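PDB 5TU0: Lmo2125 protein from Listeria monocytogenes serovar 1/2a, which binds maltose and, as a lipoprotein of the solute-binding protein 1 family, probably hands the sugar to a membrane transporter for uptake. Local coordinates for residues G28-D33 with L292-N297; N300-Y305 with R318-S323; G272-V277 with T308-A313. The protein carries 2 engineered substitutions. All coordinates share one frame; numbering follows the deposited sequence.

Interaction 1: residues G28-D33 with L292-N297; sequences GDFEKD and LDYVTN
F30 and Y294 carry this helix-to-helix contact in the periplasmic-binding-protein fold, where helix 17-34 packs against the last turn of helix 285-295 on the same lobe. Their CA atoms lie 7.3 Å apart, and both side chains set out toward the opposite helix. In Y294 the ring carbon CG is anti to the backbone N (chi1 176°), which sends the phenol across the gap, under F30 CB, with its hydroxyl reaching toward D29 and I26. F30 has its CG anti to N as well, and its CB comes down over the middle of the tyrosine ring, 3.8 Å from the centroid and close to the ring normal: a CH-pi contact made by the methylene rather than by the phenyl group. The phenyl ring itself continues past the base of the tyrosine. Its CD1 sits over the same ring at 3.6 Å from Y294 CG and also touches Y294 CB. With planes at 57° and centroids 5.3 Å apart, the two rings form an oblique aromatic pair. F30 is further enclosed by V287, K290 and an edge-to-face neighbour, W291, all on helix 285-295. Y294 OH is hydrogen-bonded to the backbone O of I26, one turn before F30 in helix 17-34, so the phenol is gripped at its hydroxyl and covered on one face. The methylene CB of D29 rests 3.5 Å from Y294 OH.

Interaction 2: residues N300-Y305 with R318-S323; sequences NQETLY and RDTAKS
E302 leaves its helix with CG anti to its own carbonyl carbon (chi1 -69°) and runs on extended, carrying the carboxylate across to T320. In T320 the hydroxyl is likewise anti to the carbonyl carbon, while the methyl CG2 is anti to N. The two side chains meet at about a right angle, and T320 OG1 donates a short hydrogen bond of 2.6 Å to E302 OE2. The donor stands well above the carboxylate plane, 52° out of it. The same oxygen also accepts from Q298 NE2, one turn earlier, so two donors grip it and limit the swing of the carboxylate. The methyl CG2 of T320 lies alongside the glutamate, 3.8 Å from the carboxyl carbon E302 CD and 4.2 Å from the methylene E302 CG, where the contact is apolar. These groups join helix 298-308 to helix 315-323, an alpha-alpha pair connected through the short strand 311-312 in a lobe of the solute-binding fold. The next level of the interface is apolar: Y305 and A321 have CA atoms 6.9 Å apart. The methyl CB of A321 is centred over one face of the Y305 ring, 3.7 Å from the centroid and only 4° off the normal, a nearly ideal CH-pi geometry. All six ring carbons are therefore almost equally distant from that methyl. P312 touches both residues and fills in beside them. The phenol extends beyond A321, where T329 OG1 is hydrogen-bonded to Y305 OH, fixing the far end of the ring against helix 327-336.

Interaction 3: residues G272-V277 with T308-A313; sequences GGKGWV and TNEVPA
Strand 272-278, a member of the mixed sheet, meets the turn that leads out of helix 298-308 into strand 311-312 through a single side-chain pair, K274 with E310. K274 NZ and E310 OE1 form a long salt bridge of 3.4 Å, the glutamate approaching roughly perpendicular to the lysine chain. The lysine is extended as far as CE and then bends at its last torsion (chi4 79°), which turns the ammonium group toward the glutamate. E310 CB points toward the strand. E310 closes an ST turn just after the helix ends: its N donates to T308 OG1 over 3.2 Å, with an N-H...O angle of 163°. Y19 OH is hydrogen-bonded to both K274 NZ and E310 OE2, so one hydroxyl links the pair and serves a different carboxylate oxygen from the one facing the lysine. The K274 side chain lies about 6 Å from a bound glucose unit, close to the maltose site but not among the residues seen to line it. With the bridge long and Y19 the stronger polar partner of both residues, the ion pair probably contributes as one side of a three-residue polar cluster, its opposite charges partly balancing each other.

From the N terminus, helix 17-34 supplies the first half of interaction 1, whose second half comes 259 residues later in helix 285-295, closing by far the longest loop. Strand 272-278, which opens interaction 3, falls inside that span, and its partner 308-313, 31 residues on, lies beyond it, so interactions 1 and 3 cross. Interaction 2, closing a loop of only 13 residues, follows interaction 1 in series and crosses interaction 3, because 308-313 sits between 300-305 and 318-323. Neighbouring contacts touch: V295 packs on W276, N300 ND2 probably bonds to Y294 O, and R318 probably bonds to the carbonyls of P312 and A313. Together they tie consecutive helices to the central sheet and to helix 17-34.

Interaction 1: residues G28-D33 with L292-N297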
loop_
_atom_site.group_PDB
_atom_site.type_symbol
_atom_site.label_atom_id
_atom_site.label_comp_id
_atom_site.label_asym_id
_atom_site.label_seq_id
_atom_site.Cartn_x
_atom_site.Cartn_y
_atom_site.Cartn_z
ATOM N N GLY A 28 27.489 -7.084 8.112
ATOM C CA GLY A 28 28.933 -7.075 8.348
ATOM C C GLY A 28 29.565 -5.705 8.521
ATOM O O GLY A 28 30.307 -5.473 9.481
ATOM N N ASP A 29 29.284 -4.799 7.594
ATOM C CA ASP A 29 29.880 -3.456 7.645
ATOM C C ASP A 29 29.373 -2.648 8.854
ATOM O O ASP A 29 30.122 -1.846 9.432
ATOM C CB ASP A 29 29.680 -2.729 6.322
ATOM C CG ASP A 29 30.449 -3.376 5.186
ATOM O OD1 ASP A 29 31.567 -3.869 5.418
ATOM O OD2 ASP A 29 29.946 -3.379 4.054
ATOM N N PHE A 30 28.129 -2.914 9.255
ATOM C CA PHE A 30 27.564 -2.286 10.447
ATOM C C PHE A 30 28.267 -2.815 11.700
ATOM O O PHE A 30 28.621 -2.041 12.599
ATOM C CB PHE A 30 26.071 -2.550 10.537
ATOM C CG PHE A 30 25.430 -1.951 11.743
ATOM C CD1 PHE A 30 25.018 -0.622 11.726
ATOM C CD2 PHE A 30 25.235 -2.703 12.892
ATOM C CE1 PHE A 30 24.413 -0.045 12.841
ATOM C CE2 PHE A 30 24.643 -2.136 14.016
ATOM C CZ PHE A 30 24.222 -0.809 13.989
ATOM N N GLU A 31 28.450 -4.133 11.762
ATOM C CA GLU A 31 29.165 -4.767 12.883
ATOM C C GLU A 31 30.558 -4.165 13.078
ATOM O O GLU A 31 30.940 -3.813 14.195
ATOM C CB GLU A 31 29.292 -6.269 12.661
ATOM C CG GLU A 31 27.960 -7.005 12.760
ATOM C CD GLU A 31 28.081 -8.495 12.529
ATOM O OE1 GLU A 31 29.000 -8.941 11.795
ATOM O OE2 GLU A 31 27.240 -9.226 13.085
ATOM N N LYS A 32 31.297 -4.057 11.980
ATOM C CA LYS A 32 32.656 -3.489 11.989
ATOM C C LYS A 32 32.675 -2.016 12.366
ATOM O O LYS A 32 33.575 -1.544 13.069
ATOM C CB LYS A 32 33.273 -3.602 10.592
ATOM C CG LYS A 32 33.526 -5.007 10.112
ATOM C CD LYS A 32 34.737 -5.582 10.783
ATOM C CE LYS A 32 35.022 -6.981 10.293
ATOM N NZ LYS A 32 36.340 -7.407 10.834
ATOM N N ASP A 33 31.694 -1.280 11.855
ATOM C CA ASP A 33 31.641 0.152 12.067
ATOM C C ASP A 33 31.258 0.513 13.500
ATOM O O ASP A 33 31.616 1.582 13.969
ATOM C CB ASP A 33 30.646 0.783 11.085
ATOM C CG ASP A 33 30.805 2.286 10.959
ATOM O OD1 ASP A 33 31.959 2.764 10.954
ATOM O OD2 ASP A 33 29.768 2.976 10.809
ATOM N N LEU A 292 18.912 1.831 12.242
ATOM C CA LEU A 292 17.935 2.489 11.380
ATOM C C LEU A 292 18.599 3.460 10.386
ATOM O O LEU A 292 18.238 3.490 9.201
ATOM C CB LEU A 292 16.849 3.208 12.199
ATOM C CG LEU A 292 15.581 2.408 12.527
ATOM C CD1 LEU A 292 15.895 1.113 13.261
ATOM C CD2 LEU A 292 14.588 3.248 13.323
ATOM N N ASP A 293 19.561 4.244 10.882
ATOM C CA ASP A 293 20.297 5.223 10.061
ATOM C C ASP A 293 21.162 4.526 9.018
ATOM O O ASP A 293 21.366 5.054 7.917
ATOM C CB ASP A 293 21.185 6.126 10.939
ATOM C CG ASP A 293 20.372 7.064 11.842
ATOM O OD1 ASP A 293 19.148 7.215 11.629
ATOM O OD2 ASP A 293 20.966 7.652 12.774
ATOM N N TYR A 294 21.710 3.374 9.394
ATOM C CA TYR A 294 22.500 2.554 8.476
ATOM C C TYR A 294 21.636 1.927 7.363
ATOM O O TYR A 294 21.871 2.147 6.161
ATOM C CB TYR A 294 23.183 1.433 9.264
ATOM C CG TYR A 294 23.963 0.435 8.435
ATOM C CD1 TYR A 294 25.234 0.738 7.970
ATOM C CD2 TYR A 294 23.447 -0.831 8.150
ATOM C CE1 TYR A 294 25.968 -0.182 7.219
ATOM C CE2 TYR A 294 24.177 -1.756 7.395
ATOM C CZ TYR A 294 25.441 -1.418 6.935
ATOM O OH TYR A 294 26.194 -2.300 6.180
ATOM N N VAL A 295 20.633 1.147 7.761
ATOM C CA VAL A 295 19.829 0.393 6.800
ATOM C C VAL A 295 19.025 1.295 5.847
ATOM O O VAL A 295 18.658 0.862 4.750
ATOM C CB VAL A 295 18.930 -0.669 7.511
ATOM C CG1 VAL A 295 17.765 -0.019 8.240
ATOM C CG2 VAL A 295 18.365 -1.673 6.520
ATOM N N THR A 296 18.770 2.544 6.253
ATOM C CA THR A 296 18.038 3.493 5.408
ATOM C C THR A 296 18.959 4.476 4.662
ATOM O O THR A 296 18.460 5.404 4.019
ATOM C CB THR A 296 16.910 4.251 6.169
ATOM O OG1 THR A 296 17.459 5.032 7.239
ATOM C CG2 THR A 296 15.901 3.288 6.722
ATOM N N ASN A 297 20.286 4.285 4.716
ATOM C CA ASN A 297 21.164 5.171 3.945
ATOM C C ASN A 297 21.126 4.752 2.471
ATOM O O ASN A 297 20.544 3.715 2.122
ATOM C CB ASN A 297 22.596 5.290 4.516
ATOM C CG ASN A 297 23.445 4.031 4.353
ATOM O OD1 ASN A 297 23.199 3.187 3.508
ATOM N ND2 ASN A 297 24.473 3.925 5.190
#

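Interaction 2: residues N300-Y305 with R318-S323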
loop_
_atom_site.group_PDB
_atom_site.type_symbol
_atom_site.label_atom_id
_atom_site.label_comp_id
_atom_site.label_asym_id
_atom_site.label_seq_id
_atom_site.Cartn_x
_atom_site.Cartn_y
_atom_site.Cartn_z
ATOM N N ASN A 300 22.741 1.085 1.445
ATOM C CA ASN A 300 21.973 -0.088 1.877
ATOM C C ASN A 300 20.592 -0.137 1.251
ATOM O O ASN A 300 20.063 -1.211 1.015
ATOM C CB ASN A 300 21.942 -0.173 3.398
ATOM C CG ASN A 300 23.320 -0.389 3.976
ATOM O OD1 ASN A 300 24.040 -1.325 3.579
ATOM N ND2 ASN A 300 23.716 0.483 4.892
ATOM N N GLN A 301 20.025 1.028 0.955
ATOM C CA GLN A 301 18.744 1.079 0.243
ATOM C C GLN A 301 18.916 0.598 -1.211
ATOM O O GLN A 301 18.042 -0.075 -1.757
ATOM C CB GLN A 301 18.146 2.472 0.347
ATOM C CG GLN A 301 17.522 2.708 1.709
ATOM C CD GLN A 301 16.025 2.454 1.694
ATOM O OE1 GLN A 301 15.277 3.317 1.269
ATOM N NE2 GLN A 301 15.584 1.281 2.170
ATOM N N GLU A 302 20.061 0.903 -1.819
ATOM C CA GLU A 302 20.349 0.403 -3.174
ATOM C C GLU A 302 20.541 -1.112 -3.136
ATOM O O GLU A 302 20.034 -1.823 -4.007
ATOM C CB GLU A 302 21.549 1.117 -3.811
ATOM C CG GLU A 302 21.214 2.560 -4.133
ATOM C CD GLU A 302 22.349 3.367 -4.726
ATOM O OE1 GLU A 302 23.492 2.852 -4.865
ATOM O OE2 GLU A 302 22.067 4.540 -5.047
ATOM N N THR A 303 21.236 -1.614 -2.117
ATOM C CA THR A 303 21.400 -3.073 -1.986
ATOM C C THR A 303 20.020 -3.742 -1.780
ATOM O O THR A 303 19.752 -4.809 -2.337
ATOM C CB THR A 303 22.342 -3.448 -0.834
ATOM O OG1 THR A 303 23.628 -2.861 -1.076
ATOM C CG2 THR A 303 22.483 -4.956 -0.709
ATOM N N LEU A 304 19.153 -3.108 -0.997
ATOM C CA LEU A 304 17.798 -3.656 -0.791
ATOM C C LEU A 304 17.108 -3.857 -2.135
ATOM O O LEU A 304 16.565 -4.931 -2.407
ATOM C CB LEU A 304 16.942 -2.738 0.090
ATOM C CG LEU A 304 15.482 -3.178 0.293
ATOM C CD1 LEU A 304 15.398 -4.474 1.080
ATOM C CD2 LEU A 304 14.698 -2.070 0.979
ATOM N N TYR A 305 17.134 -2.828 -2.977
ATOM C CA TYR A 305 16.503 -2.917 -4.292
ATOM C C TYR A 305 17.166 -3.982 -5.159
ATOM O O TYR A 305 16.497 -4.732 -5.874
ATOM C CB TYR A 305 16.534 -1.573 -5.025
ATOM C CG TYR A 305 15.914 -1.670 -6.401
ATOM C CD1 TYR A 305 14.531 -1.717 -6.553
ATOM C CD2 TYR A 305 16.705 -1.752 -7.547
ATOM C CE1 TYR A 305 13.949 -1.837 -7.801
ATOM C CE2 TYR A 305 16.125 -1.869 -8.803
ATOM C CZ TYR A 305 14.738 -1.902 -8.914
ATOM O OH TYR A 305 14.142 -2.011 -10.142
ATOM N N ARG A 318 16.084 5.723 -4.524
ATOM C CA ARG A 318 14.923 5.580 -5.413
ATOM C C ARG A 318 15.259 6.033 -6.848
ATOM O O ARG A 318 14.797 5.421 -7.815
ATOM C CB ARG A 318 13.721 6.345 -4.871
ATOM C CG ARG A 318 12.414 5.960 -5.538
ATOM C CD ARG A 318 11.262 6.805 -5.019
ATOM N NE ARG A 318 11.184 6.852 -3.554
ATOM C CZ ARG A 318 10.292 7.575 -2.878
ATOM N NH1 ARG A 318 9.387 8.300 -3.524
ATOM N NH2 ARG A 318 10.320 7.585 -1.549
ATOM N N ASP A 319 16.054 7.099 -6.980
ATOM C CA ASP A 319 16.524 7.564 -8.302
ATOM C C ASP A 319 17.383 6.491 -8.968
ATOM O O ASP A 319 17.228 6.225 -10.162
ATOM C CB ASP A 319 17.333 8.862 -8.199
ATOM C CG ASP A 319 16.468 10.084 -7.913
ATOM O OD1 ASP A 319 15.220 9.989 -7.988
ATOM O OD2 ASP A 319 17.043 11.159 -7.631
ATOM N N THR A 320 18.288 5.877 -8.200
ATOM C CA THR A 320 19.116 4.809 -8.726
ATOM C C THR A 320 18.224 3.646 -9.212
ATOM O O THR A 320 18.487 3.043 -10.253
ATOM C CB THR A 320 20.114 4.285 -7.677
ATOM O OG1 THR A 320 20.983 5.347 -7.259
ATOM C CG2 THR A 320 20.959 3.141 -8.249
ATOM N N ALA A 321 17.174 3.332 -8.457
ATOM C CA ALA A 321 16.276 2.233 -8.847
ATOM C C ALA A 321 15.569 2.564 -10.146
ATOM O O ALA A 321 15.473 1.711 -11.025
ATOM C CB ALA A 321 15.275 1.930 -7.749
ATOM N N LYS A 322 15.099 3.808 -10.262
ATOM C CA LYS A 322 14.429 4.295 -11.474
ATOM C C LYS A 322 15.311 4.162 -12.734
ATOM O O LYS A 322 14.810 3.814 -13.809
ATOM C CB LYS A 322 14.001 5.761 -11.302
ATOM C CG LYS A 322 13.262 6.337 -12.502
ATOM C CD LYS A 322 12.774 7.757 -12.268
ATOM C CE LYS A 322 12.142 8.309 -13.542
ATOM N NZ LYS A 322 11.497 9.646 -13.369
ATOM N N SER A 323 16.607 4.433 -12.581
ATOM C CA SER A 323 17.569 4.344 -13.681
ATOM C C SER A 323 17.748 2.929 -14.235
ATOM O O SER A 323 18.246 2.765 -15.349
ATOM C CB SER A 323 18.926 4.883 -13.226
ATOM O OG SER A 323 18.820 6.237 -12.825
#

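Interaction 3: residues G272-V277 with T308-A313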
loop_
_atom_site.group_PDB
_atom_site.type_symbol
_atom_site.label_atom_id
_atom_site.label_comp_id
_atom_site.label_asym_id
_atom_site.label_seq_id
_atom_site.Cartn_x
_atom_site.Cartn_y
_atom_site.Cartn_z
ATOM N N GLY A 272 1.516 3.040 0.328
ATOM C CA GLY A 272 1.882 1.987 1.265
ATOM C C GLY A 272 3.385 1.814 1.346
ATOM O O GLY A 272 4.167 2.592 0.761
ATOM N N GLY A 273 3.787 0.799 2.086
ATOM C CA GLY A 273 5.210 0.514 2.250
ATOM C C GLY A 273 5.536 0.032 3.641
ATOM O O GLY A 273 4.643 -0.309 4.412
ATOM N N LYS A 274 6.830 0.029 3.951
ATOM C CA LYS A 274 7.328 -0.482 5.208
ATOM C C LYS A 274 8.454 0.394 5.764
ATOM O O LYS A 274 9.212 1.042 5.016
ATOM C CB LYS A 274 7.875 -1.902 5.012
ATOM C CG LYS A 274 6.890 -2.933 4.471
ATOM C CD LYS A 274 7.550 -4.313 4.463
ATOM C CE LYS A 274 6.724 -5.412 3.792
ATOM N NZ LYS A 274 6.852 -5.314 2.323
ATOM N N GLY A 275 8.555 0.391 7.083
ATOM C CA GLY A 275 9.596 1.109 7.790
ATOM C C GLY A 275 10.276 0.182 8.792
ATOM O O GLY A 275 9.754 -0.890 9.144
ATOM N N TRP A 276 11.459 0.586 9.230
ATOM C CA TRP A 276 12.165 -0.105 10.274
ATOM C C TRP A 276 11.730 0.541 11.596
ATOM O O TRP A 276 11.597 1.770 11.686
ATOM C CB TRP A 276 13.680 0.024 10.083
ATOM C CG TRP A 276 14.226 -0.874 9.052
ATOM C CD1 TRP A 276 14.423 -0.605 7.736
ATOM C CD2 TRP A 276 14.673 -2.219 9.263
ATOM N NE1 TRP A 276 14.988 -1.704 7.108
ATOM C CE2 TRP A 276 15.127 -2.711 8.024
ATOM C CE3 TRP A 276 14.720 -3.050 10.379
ATOM C CZ2 TRP A 276 15.647 -4.000 7.877
ATOM C CZ3 TRP A 276 15.230 -4.338 10.236
ATOM C CH2 TRP A 276 15.683 -4.795 8.990
ATOM N N VAL A 277 11.488 -0.289 12.608
ATOM C CA VAL A 277 11.044 0.186 13.908
ATOM C C VAL A 277 11.900 -0.402 15.011
ATOM O O VAL A 277 12.555 -1.427 14.801
ATOM C CB VAL A 277 9.560 -0.142 14.147
ATOM C CG1 VAL A 277 8.713 0.463 13.028
ATOM C CG2 VAL A 277 9.299 -1.648 14.239
ATOM N N THR A 308 15.922 -7.494 -3.644
ATOM C CA THR A 308 14.480 -7.801 -3.522
ATOM C C THR A 308 13.550 -7.178 -4.539
ATOM O O THR A 308 12.406 -7.586 -4.616
ATOM C CB THR A 308 13.978 -7.304 -2.150
ATOM O OG1 THR A 308 14.046 -5.872 -2.107
ATOM C CG2 THR A 308 14.815 -7.884 -1.021
ATOM N N ASN A 309 14.034 -6.196 -5.295
ATOM C CA ASN A 309 13.225 -5.440 -6.257
ATOM C C ASN A 309 12.151 -4.570 -5.585
ATOM O O ASN A 309 11.277 -4.054 -6.264
ATOM C CB ASN A 309 12.607 -6.323 -7.372
ATOM C CG ASN A 309 13.624 -6.756 -8.415
ATOM O OD1 ASN A 309 13.254 -7.206 -9.490
ATOM N ND2 ASN A 309 14.901 -6.611 -8.112
ATOM N N GLU A 310 12.234 -4.392 -4.266
ATOM C CA GLU A 310 11.298 -3.504 -3.578
ATOM C C GLU A 310 11.827 -2.088 -3.702
ATOM O O GLU A 310 13.021 -1.854 -3.582
ATOM C CB GLU A 310 11.067 -3.957 -2.142
ATOM C CG GLU A 310 10.383 -5.323 -2.136
ATOM C CD GLU A 310 9.760 -5.686 -0.823
ATOM O OE1 GLU A 310 8.910 -4.925 -0.351
ATOM O OE2 GLU A 310 10.083 -6.760 -0.287
ATOM N N VAL A 311 10.928 -1.149 -3.962
ATOM C CA VAL A 311 11.301 0.230 -4.212
ATOM C C VAL A 311 11.733 0.962 -2.947
ATOM O O VAL A 311 10.974 1.029 -1.985
ATOM C CB VAL A 311 10.155 0.991 -4.898
ATOM C CG1 VAL A 311 10.570 2.419 -5.194
ATOM C CG2 VAL A 311 9.754 0.258 -6.179
ATOM N N PRO A 312 12.951 1.528 -2.951
ATOM C CA PRO A 312 13.438 2.227 -1.761
ATOM C C PRO A 312 12.711 3.517 -1.413
ATOM O O PRO A 312 12.282 4.248 -2.300
ATOM C CB PRO A 312 14.893 2.584 -2.109
ATOM C CG PRO A 312 15.231 1.827 -3.327
ATOM C CD PRO A 312 13.962 1.469 -4.021
ATOM N N ALA A 313 12.643 3.799 -0.115
ATOM C CA ALA A 313 12.078 5.039 0.406
ATOM C C ALA A 313 13.091 6.173 0.251
ATOM O O ALA A 313 12.725 7.290 -0.088
ATOM C CB ALA A 313 11.705 4.877 1.868
#